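Local coordinates for lysine cyclodeaminase (Streptomyces pristinaespiralis, PDB 5YU3), which catalyses the NAD-dependent cyclising deamination of L-lysine to L-pipecolic acid and also recognises the shorter diamino acids L-ornithine and L-2,4-diaminobutyric acid, at residues M1-V15 and G106-T118. Sequence-based numbering, arbitrary orientation.
Sequences METWVLGRRDVAEVV and GALTALMDGVLLT
Thr3 meets Leu108 with both branches of its side chain: OG1 donates to Leu108 O at 2.8 Å from above the carbonyl plane, while CG2 lies 3.8 Å from Leu108 CG. With chi1 at -63°, OG1 stands beside the backbone N, turned to the neighbouring strand, and CG2 is anti to that nitrogen. With an alanine here the hydroxyl and methyl both go, which would probably leave Leu108 O without this donor and the Leu108 isobutyl group with a gap beside it. From Thr3 on, strands 3-6 and 108-113 run parallel, their axes 7° apart. Trp4 N donates to Thr109 O at the classic bulge that Thr109 and Ala110 form opposite Arg100, Trp4 O accepts from Leu111 N, and Leu6 N reaches Leu111 O at 2.9 Å. The Trp4 indole leads away from Ala110 to helix 305-321, its NE1 bonded to Leu324 O. Further along, Val11 crosses Met112 at about a right angle, Val11 CG2 lying 3.9 Å from Met112 CE, and the Val11 and Leu116 side chains pass each other in opposite directions, Val11 CG1 3.7 Å from Leu116 CD2. Asp113 caps the following helix through Val115 N and Leu116 N, and OD1 also accepts from His332 N of the second subunit. Directional hydrogen bonds thus fix the strand pairing within the mixed sheet, whereas methyl contacts seat helix 8-18 against the end of strand 108-113 and the start of helix 115-133.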
# COMPACT_ATOMS: atom_id res chain seq x y z
N MET A 1 -7.25 13.41 -17.49
CA MET A 1 -6.41 13.26 -16.31
C MET A 1 -5.29 12.25 -16.52
O MET A 1 -5.53 11.13 -16.99
CB MET A 1 -7.25 12.84 -15.11
CG MET A 1 -8.37 13.80 -14.76
SD MET A 1 -9.33 13.20 -13.36
CE MET A 1 -8.04 12.95 -12.14
N GLU A 2 -4.07 12.63 -16.19
CA GLU A 2 -2.95 11.70 -16.27
C GLU A 2 -2.12 11.81 -15.01
O GLU A 2 -2.12 12.84 -14.33
CB GLU A 2 -2.09 11.96 -17.51
CG GLU A 2 -2.80 11.75 -18.83
CD GLU A 2 -1.95 12.18 -20.01
OE1 GLU A 2 -1.51 13.34 -20.02
OE2 GLU A 2 -1.71 11.34 -20.91
N THR A 3 -1.40 10.73 -14.70
CA THR A 3 -0.54 10.71 -13.54
C THR A 3 0.74 11.49 -13.83
O THR A 3 1.36 11.30 -14.88
CB THR A 3 -0.21 9.27 -13.15
OG1 THR A 3 -1.42 8.59 -12.79
CG2 THR A 3 0.74 9.23 -11.96
N TRP A 4 1.13 12.35 -12.90
CA TRP A 4 2.40 13.05 -12.99
C TRP A 4 3.49 12.13 -12.46
O TRP A 4 3.50 11.80 -11.27
CB TRP A 4 2.32 14.34 -12.18
CG TRP A 4 3.50 15.26 -12.24
CD1 TRP A 4 4.49 15.28 -13.19
CD2 TRP A 4 3.81 16.30 -11.31
NE1 TRP A 4 5.40 16.28 -12.89
CE2 TRP A 4 5.00 16.91 -11.74
CE3 TRP A 4 3.19 16.76 -10.14
CZ2 TRP A 4 5.58 17.98 -11.06
CZ3 TRP A 4 3.77 17.82 -9.45
CH2 TRP A 4 4.95 18.41 -9.92
N VAL A 5 4.38 11.66 -13.33
CA VAL A 5 5.46 10.77 -12.94
C VAL A 5 6.75 11.57 -12.93
O VAL A 5 7.13 12.16 -13.95
CB VAL A 5 5.58 9.55 -13.88
CG1 VAL A 5 6.77 8.70 -13.48
CG2 VAL A 5 4.31 8.72 -13.84
N LEU A 6 7.44 11.57 -11.80
CA LEU A 6 8.80 12.10 -11.72
C LEU A 6 9.77 10.94 -11.92
O LEU A 6 9.92 10.10 -11.03
CB LEU A 6 9.03 12.79 -10.38
CG LEU A 6 8.19 14.03 -10.07
CD1 LEU A 6 8.70 14.68 -8.79
CD2 LEU A 6 8.22 15.01 -11.23
N GLY A 7 10.43 10.89 -13.07
CA GLY A 7 11.45 9.88 -13.26
C GLY A 7 12.65 10.12 -12.35
O GLY A 7 12.82 11.19 -11.78
N ARG A 8 13.47 9.07 -12.21
CA ARG A 8 14.74 9.22 -11.48
C ARG A 8 15.54 10.40 -12.02
O ARG A 8 16.24 11.08 -11.26
CB ARG A 8 15.56 7.93 -11.58
CG ARG A 8 15.89 7.48 -13.01
CD ARG A 8 16.83 6.26 -13.07
NE ARG A 8 16.25 5.10 -12.41
CZ ARG A 8 16.12 3.89 -12.95
NH1 ARG A 8 16.53 3.65 -14.19
NH2 ARG A 8 15.58 2.91 -12.23
N ARG A 9 15.45 10.66 -13.32
CA ARG A 9 16.15 11.80 -13.91
C ARG A 9 15.59 13.11 -13.38
O ARG A 9 16.35 14.02 -13.03
CB ARG A 9 16.04 11.72 -15.44
CG ARG A 9 16.28 13.03 -16.16
CD ARG A 9 17.76 13.32 -16.29
NE ARG A 9 18.02 14.52 -17.10
CZ ARG A 9 19.21 15.08 -17.22
NH1 ARG A 9 20.26 14.55 -16.61
NH2 ARG A 9 19.36 16.17 -17.96
N ASP A 10 14.26 13.21 -13.24
CA ASP A 10 13.66 14.43 -12.71
C ASP A 10 14.05 14.66 -11.26
O ASP A 10 14.35 15.79 -10.87
CB ASP A 10 12.14 14.35 -12.85
CG ASP A 10 11.70 14.19 -14.30
OD1 ASP A 10 11.99 15.08 -15.11
OD2 ASP A 10 11.06 13.17 -14.61
N VAL A 11 14.04 13.60 -10.44
CA VAL A 11 14.48 13.76 -9.06
C VAL A 11 15.94 14.19 -9.01
O VAL A 11 16.31 15.09 -8.24
CB VAL A 11 14.24 12.45 -8.27
CG1 VAL A 11 14.95 12.50 -6.94
CG2 VAL A 11 12.73 12.24 -8.08
N ALA A 12 16.79 13.59 -9.85
CA ALA A 12 18.19 14.00 -9.92
C ALA A 12 18.33 15.47 -10.30
O ALA A 12 19.17 16.19 -9.75
CB ALA A 12 18.94 13.11 -10.91
N GLU A 13 17.49 15.95 -11.22
CA GLU A 13 17.61 17.34 -11.65
C GLU A 13 17.13 18.29 -10.57
O GLU A 13 17.68 19.39 -10.43
CB GLU A 13 16.85 17.55 -12.95
CG GLU A 13 17.53 16.88 -14.15
CD GLU A 13 18.90 17.45 -14.43
OE1 GLU A 13 18.96 18.51 -15.10
OE2 GLU A 13 19.91 16.86 -13.98
N VAL A 14 16.13 17.89 -9.78
CA VAL A 14 15.70 18.74 -8.67
C VAL A 14 16.85 18.92 -7.68
O VAL A 14 17.15 20.05 -7.26
CB VAL A 14 14.46 18.15 -7.98
CG1 VAL A 14 14.24 18.85 -6.63
CG2 VAL A 14 13.22 18.35 -8.86
N VAL A 15 17.49 17.83 -7.27
CA VAL A 15 18.53 17.99 -6.26
C VAL A 15 19.76 18.66 -6.87
O VAL A 15 20.47 19.40 -6.18
CB VAL A 15 18.89 16.64 -5.59
CG1 VAL A 15 19.46 15.67 -6.58
CG2 VAL A 15 19.87 16.87 -4.43
N GLY A 106 -10.02 9.51 -5.64
CA GLY A 106 -9.19 8.33 -5.57
C GLY A 106 -8.11 8.22 -6.63
O GLY A 106 -7.30 7.29 -6.56
N ALA A 107 -8.05 9.14 -7.59
CA ALA A 107 -7.17 8.95 -8.73
C ALA A 107 -5.70 9.09 -8.34
O ALA A 107 -5.34 9.93 -7.52
CB ALA A 107 -7.51 9.95 -9.84
N LEU A 108 -4.85 8.27 -8.96
CA LEU A 108 -3.40 8.39 -8.80
C LEU A 108 -2.91 9.66 -9.49
O LEU A 108 -2.96 9.76 -10.72
CB LEU A 108 -2.72 7.15 -9.37
CG LEU A 108 -1.19 7.17 -9.45
CD1 LEU A 108 -0.61 7.16 -8.04
CD2 LEU A 108 -0.65 5.98 -10.27
N THR A 109 -2.45 10.65 -8.71
CA THR A 109 -2.07 11.94 -9.30
C THR A 109 -0.57 12.13 -9.46
O THR A 109 -0.15 12.90 -10.33
CB THR A 109 -2.62 13.11 -8.47
OG1 THR A 109 -2.14 13.03 -7.12
CG2 THR A 109 -4.16 13.13 -8.47
N ALA A 110 0.26 11.47 -8.65
CA ALA A 110 1.69 11.69 -8.74
C ALA A 110 2.43 10.47 -8.20
O ALA A 110 1.94 9.77 -7.31
CB ALA A 110 2.11 12.95 -7.98
N LEU A 111 3.61 10.21 -8.77
CA LEU A 111 4.42 9.05 -8.43
C LEU A 111 5.89 9.42 -8.59
O LEU A 111 6.27 9.99 -9.62
CB LEU A 111 4.07 7.87 -9.34
CG LEU A 111 4.93 6.62 -9.21
CD1 LEU A 111 4.77 6.02 -7.83
CD2 LEU A 111 4.54 5.62 -10.29
N MET A 112 6.73 9.07 -7.60
CA MET A 112 8.15 9.43 -7.67
C MET A 112 8.99 8.42 -6.90
O MET A 112 8.49 7.61 -6.11
CB MET A 112 8.41 10.84 -7.11
CG MET A 112 8.08 10.98 -5.62
SD MET A 112 8.57 12.58 -4.93
CE MET A 112 10.35 12.40 -4.94
N ASP A 113 10.31 8.49 -7.15
CA ASP A 113 11.29 7.71 -6.39
C ASP A 113 11.14 7.94 -4.90
O ASP A 113 10.85 9.05 -4.44
CB ASP A 113 12.71 8.13 -6.81
CG ASP A 113 13.77 7.58 -5.87
OD1 ASP A 113 13.88 6.34 -5.79
OD2 ASP A 113 14.48 8.38 -5.22
N GLY A 114 11.38 6.88 -4.12
CA GLY A 114 11.42 6.99 -2.67
C GLY A 114 12.79 6.78 -2.05
O GLY A 114 12.94 6.97 -0.84
N VAL A 115 13.80 6.41 -2.85
CA VAL A 115 15.13 6.12 -2.29
C VAL A 115 15.77 7.40 -1.75
O VAL A 115 16.15 7.47 -0.57
CB VAL A 115 16.03 5.46 -3.35
CG1 VAL A 115 17.46 5.31 -2.80
CG2 VAL A 115 15.48 4.10 -3.75
N LEU A 116 15.94 8.41 -2.61
CA LEU A 116 16.54 9.67 -2.15
C LEU A 116 15.67 10.34 -1.10
O LEU A 116 16.17 10.77 -0.05
CB LEU A 116 16.78 10.61 -3.33
CG LEU A 116 17.35 11.99 -2.97
CD1 LEU A 116 18.70 11.85 -2.27
CD2 LEU A 116 17.47 12.88 -4.23
N LEU A 117 14.37 10.47 -1.37
CA LEU A 117 13.44 11.09 -0.43
C LEU A 117 13.52 10.45 0.96
O LEU A 117 13.49 11.16 1.97
CB LEU A 117 12.01 11.00 -1.00
CG LEU A 117 10.81 11.52 -0.22
CD1 LEU A 117 9.69 11.92 -1.18
CD2 LEU A 117 10.28 10.49 0.78
N THR A 118 13.58 9.12 1.03
CA THR A 118 13.64 8.45 2.33
C THR A 118 14.91 8.85 3.07
O THR A 118 14.88 9.20 4.26
CB THR A 118 13.56 6.92 2.17
OG1 THR A 118 12.27 6.54 1.68
CG2 THR A 118 13.79 6.21 3.53
O HOH W 1 -1.68 14.90 -11.56